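Local structure of ferredoxin (Thauera aromatica, 1RGV) at residues A1-V15 with P25-E39. The protein carries electrons by means of two [4Fe-4S] clusters and probably serves as electron donor to 4-hydroxybenzoyl-CoA reductase. Sequence-based numbering, arbitrary orientation.
Sequences ALYINDDCTACDACV and PGDPIYVIDPTKCSE. With SF4 (iron/sulfur cluster), chain B; SF4 (iron/sulfur cluster), chain C.
Tyr30 OH donates to Asp12 OD2 at 2.9 Å, using the anti lone pair of a carboxylate turned 70° from the ring; Val15 CG2 also meets the ring edge, and Ala10 packs against CE1. Pro25 CA sits over the centre of one ring face, and sulfide S1 of one iron-sulfur cluster lies 3.7 Å above the centre of the opposite face. A leucine in place of Tyr30 would probably leave Asp12 without this donor and sulfide S1 without its flat cover. The backbone N of Tyr30 donates to Cys8 SG (3.5 Å), a thiolate that also binds iron. Between the clusters the packing is close and apolar: Ile4 CD1 reaches Tyr30 CB at 3.6 Å, and the Ile4 side chain crosses that of Ile32 at about a right angle, while Leu2 CD1 and Ile32 CD1 turn to the second cluster. There Leu2 N donates to Cys37 SG, itself bound to iron, with an N-H...S angle of 165°. With CG anti to its carbonyl carbon (chi1 -71°), Glu39 forms a salt bridge from OE2 to Ala1 N, 3.0 Å long; Glu66 takes a second bond from that nitrogen. At the opposite end Ile29 CG2 packs on Cys8 CB, but outside it exposed Asp6 adds a slight contact and exposed Pro28 lies on the solvent side, its carbonyl near Ala10 CB. The N-H...S bonds probably help tune cluster potential. Cys8, Cys11 and Cys14 form the Cys-x2-Cys-x2-Cys run, with remote fourth ligand Cys53, characteristic of bacterial 2[4Fe-4S] ferredoxins.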
loop_
_atom_site.group_PDB
_atom_site.type_symbol
_atom_site.label_atom_id
_atom_site.label_comp_id
_atom_site.label_asym_id
_atom_site.label_seq_id
_atom_site.Cartn_x
_atom_site.Cartn_y
_atom_site.Cartn_z
ATOM N N ALA A 1 -8.135 -0.857 -0.409
ATOM C CA ALA A 1 -6.650 -1.013 -0.431
ATOM C C ALA A 1 -6.105 -0.749 -1.825
ATOM O O ALA A 1 -6.859 -0.632 -2.791
ATOM C CB ALA A 1 -6.262 -2.425 0.018
ATOM N N LEU A 2 -4.785 -0.656 -1.924
ATOM C CA LEU A 2 -4.138 -0.422 -3.206
ATOM C C LEU A 2 -3.458 -1.712 -3.638
ATOM O O LEU A 2 -3.451 -2.697 -2.901
ATOM C CB LEU A 2 -3.093 0.693 -3.086
ATOM C CG LEU A 2 -3.566 2.028 -2.503
ATOM C CD1 LEU A 2 -2.460 3.061 -2.628
ATOM C CD2 LEU A 2 -4.812 2.493 -3.240
ATOM N N TYR A 3 -2.899 -1.710 -4.840
ATOM C CA TYR A 3 -2.204 -2.880 -5.346
ATOM C C TYR A 3 -1.189 -2.393 -6.371
ATOM O O TYR A 3 -1.267 -1.249 -6.820
ATOM C CB TYR A 3 -3.203 -3.866 -5.953
ATOM C CG TYR A 3 -3.499 -3.675 -7.414
ATOM C CD1 TYR A 3 -2.902 -4.493 -8.371
ATOM C CD2 TYR A 3 -4.402 -2.703 -7.844
ATOM C CE1 TYR A 3 -3.199 -4.356 -9.723
ATOM C CE2 TYR A 3 -4.711 -2.557 -9.197
ATOM C CZ TYR A 3 -4.106 -3.388 -10.132
ATOM O OH TYR A 3 -4.410 -3.267 -11.475
ATOM N N ILE A 4 -0.235 -3.242 -6.737
ATOM C CA ILE A 4 0.797 -2.834 -7.682
ATOM C C ILE A 4 0.661 -3.372 -9.112
ATOM O O ILE A 4 0.451 -4.567 -9.331
ATOM C CB ILE A 4 2.186 -3.193 -7.120
ATOM C CG1 ILE A 4 2.368 -2.500 -5.762
ATOM C CG2 ILE A 4 3.277 -2.791 -8.105
ATOM C CD1 ILE A 4 3.597 -2.940 -4.993
ATOM N N ASN A 5 0.778 -2.449 -10.070
ATOM C CA ASN A 5 0.699 -2.730 -11.503
ATOM C C ASN A 5 1.785 -3.682 -11.933
ATOM O O ASN A 5 2.576 -4.157 -11.121
ATOM C CB ASN A 5 0.906 -1.455 -12.320
ATOM C CG ASN A 5 -0.381 -0.814 -12.734
ATOM O OD1 ASN A 5 -1.451 -1.407 -12.596
ATOM N ND2 ASN A 5 -0.293 0.405 -13.263
ATOM N N ASP A 6 1.831 -3.929 -13.236
ATOM C CA ASP A 6 2.846 -4.787 -13.801
ATOM C C ASP A 6 3.936 -3.863 -14.334
ATOM O O ASP A 6 4.954 -4.313 -14.857
ATOM C CB ASP A 6 2.268 -5.633 -14.928
ATOM C CG ASP A 6 2.946 -6.984 -15.031
ATOM O OD1 ASP A 6 4.201 -7.029 -15.082
ATOM O OD2 ASP A 6 2.223 -8.005 -15.057
ATOM N N ASP A 7 3.713 -2.559 -14.200
ATOM C CA ASP A 7 4.695 -1.580 -14.645
ATOM C C ASP A 7 5.735 -1.389 -13.552
ATOM O O ASP A 7 6.670 -0.599 -13.693
ATOM C CB ASP A 7 4.036 -0.237 -14.962
ATOM C CG ASP A 7 3.182 -0.288 -16.211
ATOM O OD1 ASP A 7 3.444 -1.148 -17.081
ATOM O OD2 ASP A 7 2.258 0.542 -16.329
ATOM N N CYS A 8 5.562 -2.112 -12.453
ATOM C CA CYS A 8 6.500 -2.024 -11.351
ATOM C C CYS A 8 7.901 -2.289 -11.901
ATOM O O CYS A 8 8.093 -3.181 -12.728
ATOM C CB CYS A 8 6.140 -3.057 -10.283
ATOM S SG CYS A 8 7.293 -3.138 -8.901
ATOM N N THR A 9 8.874 -1.503 -11.449
ATOM C CA THR A 9 10.258 -1.647 -11.894
ATOM C C THR A 9 11.084 -2.360 -10.828
ATOM O O THR A 9 12.259 -2.671 -11.032
ATOM C CB THR A 9 10.879 -0.256 -12.194
ATOM O OG1 THR A 9 10.215 0.318 -13.327
ATOM C CG2 THR A 9 12.369 -0.364 -12.497
ATOM N N ALA A 10 10.453 -2.625 -9.690
ATOM C CA ALA A 10 11.117 -3.302 -8.583
ATOM C C ALA A 10 12.302 -2.490 -8.062
ATOM O O ALA A 10 13.350 -3.050 -7.749
ATOM C CB ALA A 10 11.580 -4.687 -9.021
ATOM N N CYS A 11 12.133 -1.171 -7.969
ATOM C CA CYS A 11 13.198 -0.302 -7.477
ATOM C C CYS A 11 13.286 -0.358 -5.948
ATOM O O CYS A 11 14.222 0.180 -5.351
ATOM C CB CYS A 11 12.975 1.139 -7.941
ATOM S SG CYS A 11 11.572 1.985 -7.181
ATOM N N ASP A 12 12.299 -0.998 -5.324
ATOM C CA ASP A 12 12.268 -1.169 -3.871
ATOM C C ASP A 12 12.082 0.128 -3.063
ATOM O O ASP A 12 11.942 0.099 -1.835
ATOM C CB ASP A 12 13.553 -1.897 -3.441
ATOM C CG ASP A 12 13.528 -2.331 -1.989
ATOM O OD1 ASP A 12 14.051 -1.581 -1.137
ATOM O OD2 ASP A 12 12.980 -3.420 -1.696
ATOM N N ALA A 13 12.048 1.259 -3.761
ATOM C CA ALA A 13 11.900 2.560 -3.123
ATOM C C ALA A 13 10.664 2.753 -2.246
ATOM O O ALA A 13 10.599 3.713 -1.478
ATOM C CB ALA A 13 11.935 3.644 -4.180
ATOM N N CYS A 14 9.697 1.850 -2.331
ATOM C CA CYS A 14 8.468 2.012 -1.558
ATOM C C CYS A 14 8.397 1.327 -0.200
ATOM O O CYS A 14 7.661 1.778 0.678
ATOM C CB CYS A 14 7.270 1.560 -2.395
ATOM S SG CYS A 14 7.334 -0.176 -2.885
ATOM N N VAL A 15 9.143 0.242 -0.027
ATOM C CA VAL A 15 9.118 -0.500 1.236
ATOM C C VAL A 15 9.289 0.371 2.492
ATOM O O VAL A 15 8.534 0.211 3.453
ATOM C CB VAL A 15 10.190 -1.619 1.247
ATOM C CG1 VAL A 15 10.092 -2.411 2.533
ATOM C CG2 VAL A 15 9.999 -2.539 0.048
ATOM N N PRO A 25 8.749 -7.525 -1.311
ATOM C CA PRO A 25 9.565 -7.516 -2.529
ATOM C C PRO A 25 9.323 -8.788 -3.341
ATOM O O PRO A 25 9.335 -9.895 -2.792
ATOM C CB PRO A 25 10.989 -7.442 -1.989
ATOM C CG PRO A 25 10.822 -6.729 -0.689
ATOM C CD PRO A 25 9.595 -7.383 -0.116
ATOM N N GLY A 26 9.100 -8.625 -4.643
ATOM C CA GLY A 26 8.856 -9.766 -5.507
ATOM C C GLY A 26 9.714 -9.733 -6.756
ATOM O O GLY A 26 10.712 -9.016 -6.813
ATOM N N ASP A 27 9.318 -10.504 -7.762
ATOM C CA ASP A 27 10.053 -10.586 -9.021
ATOM C C ASP A 27 9.155 -11.260 -10.048
ATOM O O ASP A 27 8.741 -12.403 -9.861
ATOM C CB ASP A 27 11.332 -11.409 -8.821
ATOM C CG ASP A 27 12.126 -11.590 -10.105
ATOM O OD1 ASP A 27 12.392 -10.584 -10.792
ATOM O OD2 ASP A 27 12.495 -12.740 -10.425
ATOM N N PRO A 28 8.859 -10.574 -11.160
ATOM C CA PRO A 28 9.307 -9.234 -11.560
ATOM C C PRO A 28 8.757 -8.023 -10.789
ATOM O O PRO A 28 9.403 -6.971 -10.759
ATOM C CB PRO A 28 8.916 -9.181 -13.030
ATOM C CG PRO A 28 7.619 -9.926 -13.024
ATOM C CD PRO A 28 7.930 -11.129 -12.162
ATOM N N ILE A 29 7.580 -8.148 -10.177
ATOM C CA ILE A 29 7.004 -7.010 -9.459
ATOM C C ILE A 29 6.740 -7.237 -7.970
ATOM O O ILE A 29 6.762 -8.369 -7.484
ATOM C CB ILE A 29 5.678 -6.546 -10.117
ATOM C CG1 ILE A 29 4.604 -7.631 -9.966
ATOM C CG2 ILE A 29 5.914 -6.224 -11.588
ATOM C CD1 ILE A 29 3.261 -7.271 -10.592
ATOM N N TYR A 30 6.494 -6.144 -7.254
ATOM C CA TYR A 30 6.216 -6.197 -5.823
ATOM C C TYR A 30 4.731 -6.438 -5.559
ATOM O O TYR A 30 3.880 -6.104 -6.387
ATOM C CB TYR A 30 6.669 -4.898 -5.164
ATOM C CG TYR A 30 8.160 -4.832 -4.910
ATOM C CD1 TYR A 30 9.072 -5.318 -5.850
ATOM C CD2 TYR A 30 8.662 -4.269 -3.734
ATOM C CE1 TYR A 30 10.446 -5.245 -5.621
ATOM C CE2 TYR A 30 10.035 -4.188 -3.499
ATOM C CZ TYR A 30 10.916 -4.678 -4.446
ATOM O OH TYR A 30 12.269 -4.596 -4.225
ATOM N N VAL A 31 4.427 -7.013 -4.398
ATOM C CA VAL A 31 3.050 -7.335 -4.038
ATOM C C VAL A 31 2.581 -6.704 -2.723
ATOM O O VAL A 31 3.311 -6.700 -1.729
ATOM C CB VAL A 31 2.869 -8.861 -3.920
ATOM C CG1 VAL A 31 1.392 -9.199 -3.827
ATOM C CG2 VAL A 31 3.523 -9.558 -5.105
ATOM N N ILE A 32 1.357 -6.177 -2.727
ATOM C CA ILE A 32 0.774 -5.566 -1.537
ATOM C C ILE A 32 -0.228 -6.527 -0.900
ATOM O O ILE A 32 -1.004 -7.179 -1.599
ATOM C CB ILE A 32 0.020 -4.254 -1.868
ATOM C CG1 ILE A 32 1.015 -3.144 -2.208
ATOM C CG2 ILE A 32 -0.871 -3.847 -0.694
ATOM C CD1 ILE A 32 0.346 -1.825 -2.576
ATOM N N ASP A 33 -0.204 -6.617 0.425
ATOM C CA ASP A 33 -1.131 -7.485 1.128
ATOM C C ASP A 33 -2.362 -6.640 1.408
ATOM O O ASP A 33 -2.332 -5.757 2.265
ATOM C CB ASP A 33 -0.525 -7.956 2.449
ATOM C CG ASP A 33 -1.319 -9.093 3.086
ATOM O OD1 ASP A 33 -2.570 -9.062 3.011
ATOM O OD2 ASP A 33 -0.686 -10.007 3.670
ATOM N N PRO A 34 -3.461 -6.886 0.679
ATOM C CA PRO A 34 -4.682 -6.102 0.898
ATOM C C PRO A 34 -5.109 -6.112 2.366
ATOM O O PRO A 34 -5.818 -5.215 2.833
ATOM C CB PRO A 34 -5.700 -6.777 -0.030
ATOM C CG PRO A 34 -5.188 -8.177 -0.146
ATOM C CD PRO A 34 -3.702 -7.985 -0.267
ATOM N N THR A 35 -4.650 -7.129 3.083
ATOM C CA THR A 35 -4.943 -7.298 4.500
ATOM C C THR A 35 -4.250 -6.255 5.380
ATOM O O THR A 35 -4.796 -5.828 6.402
ATOM C CB THR A 35 -4.518 -8.711 4.954
ATOM O OG1 THR A 35 -5.579 -9.627 4.673
ATOM C CG2 THR A 35 -4.169 -8.748 6.438
ATOM N N LYS A 36 -3.054 -5.841 4.972
ATOM C CA LYS A 36 -2.277 -4.877 5.737
ATOM C C LYS A 36 -2.311 -3.448 5.198
ATOM O O LYS A 36 -1.893 -2.515 5.888
ATOM C CB LYS A 36 -0.827 -5.356 5.821
ATOM C CG LYS A 36 -0.695 -6.780 6.331
ATOM C CD LYS A 36 0.737 -7.268 6.231
ATOM C CE LYS A 36 0.846 -8.755 6.556
ATOM N NZ LYS A 36 2.240 -9.264 6.390
ATOM N N CYS A 37 -2.805 -3.263 3.978
ATOM C CA CYS A 37 -2.848 -1.922 3.404
ATOM C C CYS A 37 -4.078 -1.138 3.833
ATOM O O CYS A 37 -5.195 -1.463 3.440
ATOM C CB CYS A 37 -2.799 -1.985 1.876
ATOM S SG CYS A 37 -2.960 -0.369 1.062
ATOM N N SER A 38 -3.860 -0.099 4.637
ATOM C CA SER A 38 -4.948 0.751 5.117
ATOM C C SER A 38 -4.960 2.051 4.323
ATOM O O SER A 38 -5.626 3.020 4.700
ATOM C CB SER A 38 -4.756 1.076 6.599
ATOM O OG SER A 38 -3.629 1.916 6.792
ATOM N N GLU A 39 -4.213 2.064 3.224
ATOM C CA GLU A 39 -4.110 3.245 2.375
ATOM C C GLU A 39 -3.516 4.407 3.167
ATOM O O GLU A 39 -3.770 5.577 2.872
ATOM C CB GLU A 39 -5.486 3.607 1.802
ATOM C CG GLU A 39 -5.953 2.605 0.750
ATOM C CD GLU A 39 -7.260 2.987 0.096
ATOM O OE1 GLU A 39 -7.396 4.160 -0.313
ATOM O OE2 GLU A 39 -8.146 2.109 -0.019
HETATM FE FE1 SF4 B . 6.916 1.781 -7.589
HETATM FE FE2 SF4 B . 7.528 0.125 -5.368
HETATM FE FE3 SF4 B . 7.290 -0.864 -7.901
HETATM FE FE4 SF4 B . 9.419 0.780 -7.197
HETATM S S1 SF4 B . 8.890 -1.377 -6.339
HETATM S S2 SF4 B . 8.272 0.710 -8.935
HETATM S S3 SF4 B . 8.391 2.090 -5.715
HETATM S S4 SF4 B . 5.704 -0.016 -6.761
HETATM FE FE1 SF4 C . 1.520 0.748 3.002
HETATM FE FE2 SF4 C . 1.222 2.134 0.547
HETATM FE FE3 SF4 C . -0.854 0.802 1.734
HETATM FE FE4 SF4 C . 0.189 3.135 2.847
HETATM S S1 SF4 C . -0.893 2.881 0.746
HETATM S S2 SF4 C . -0.462 1.358 3.738
HETATM S S3 SF4 C . 2.330 2.894 2.263
HETATM S S4 SF4 C . 0.904 -0.114 0.941
#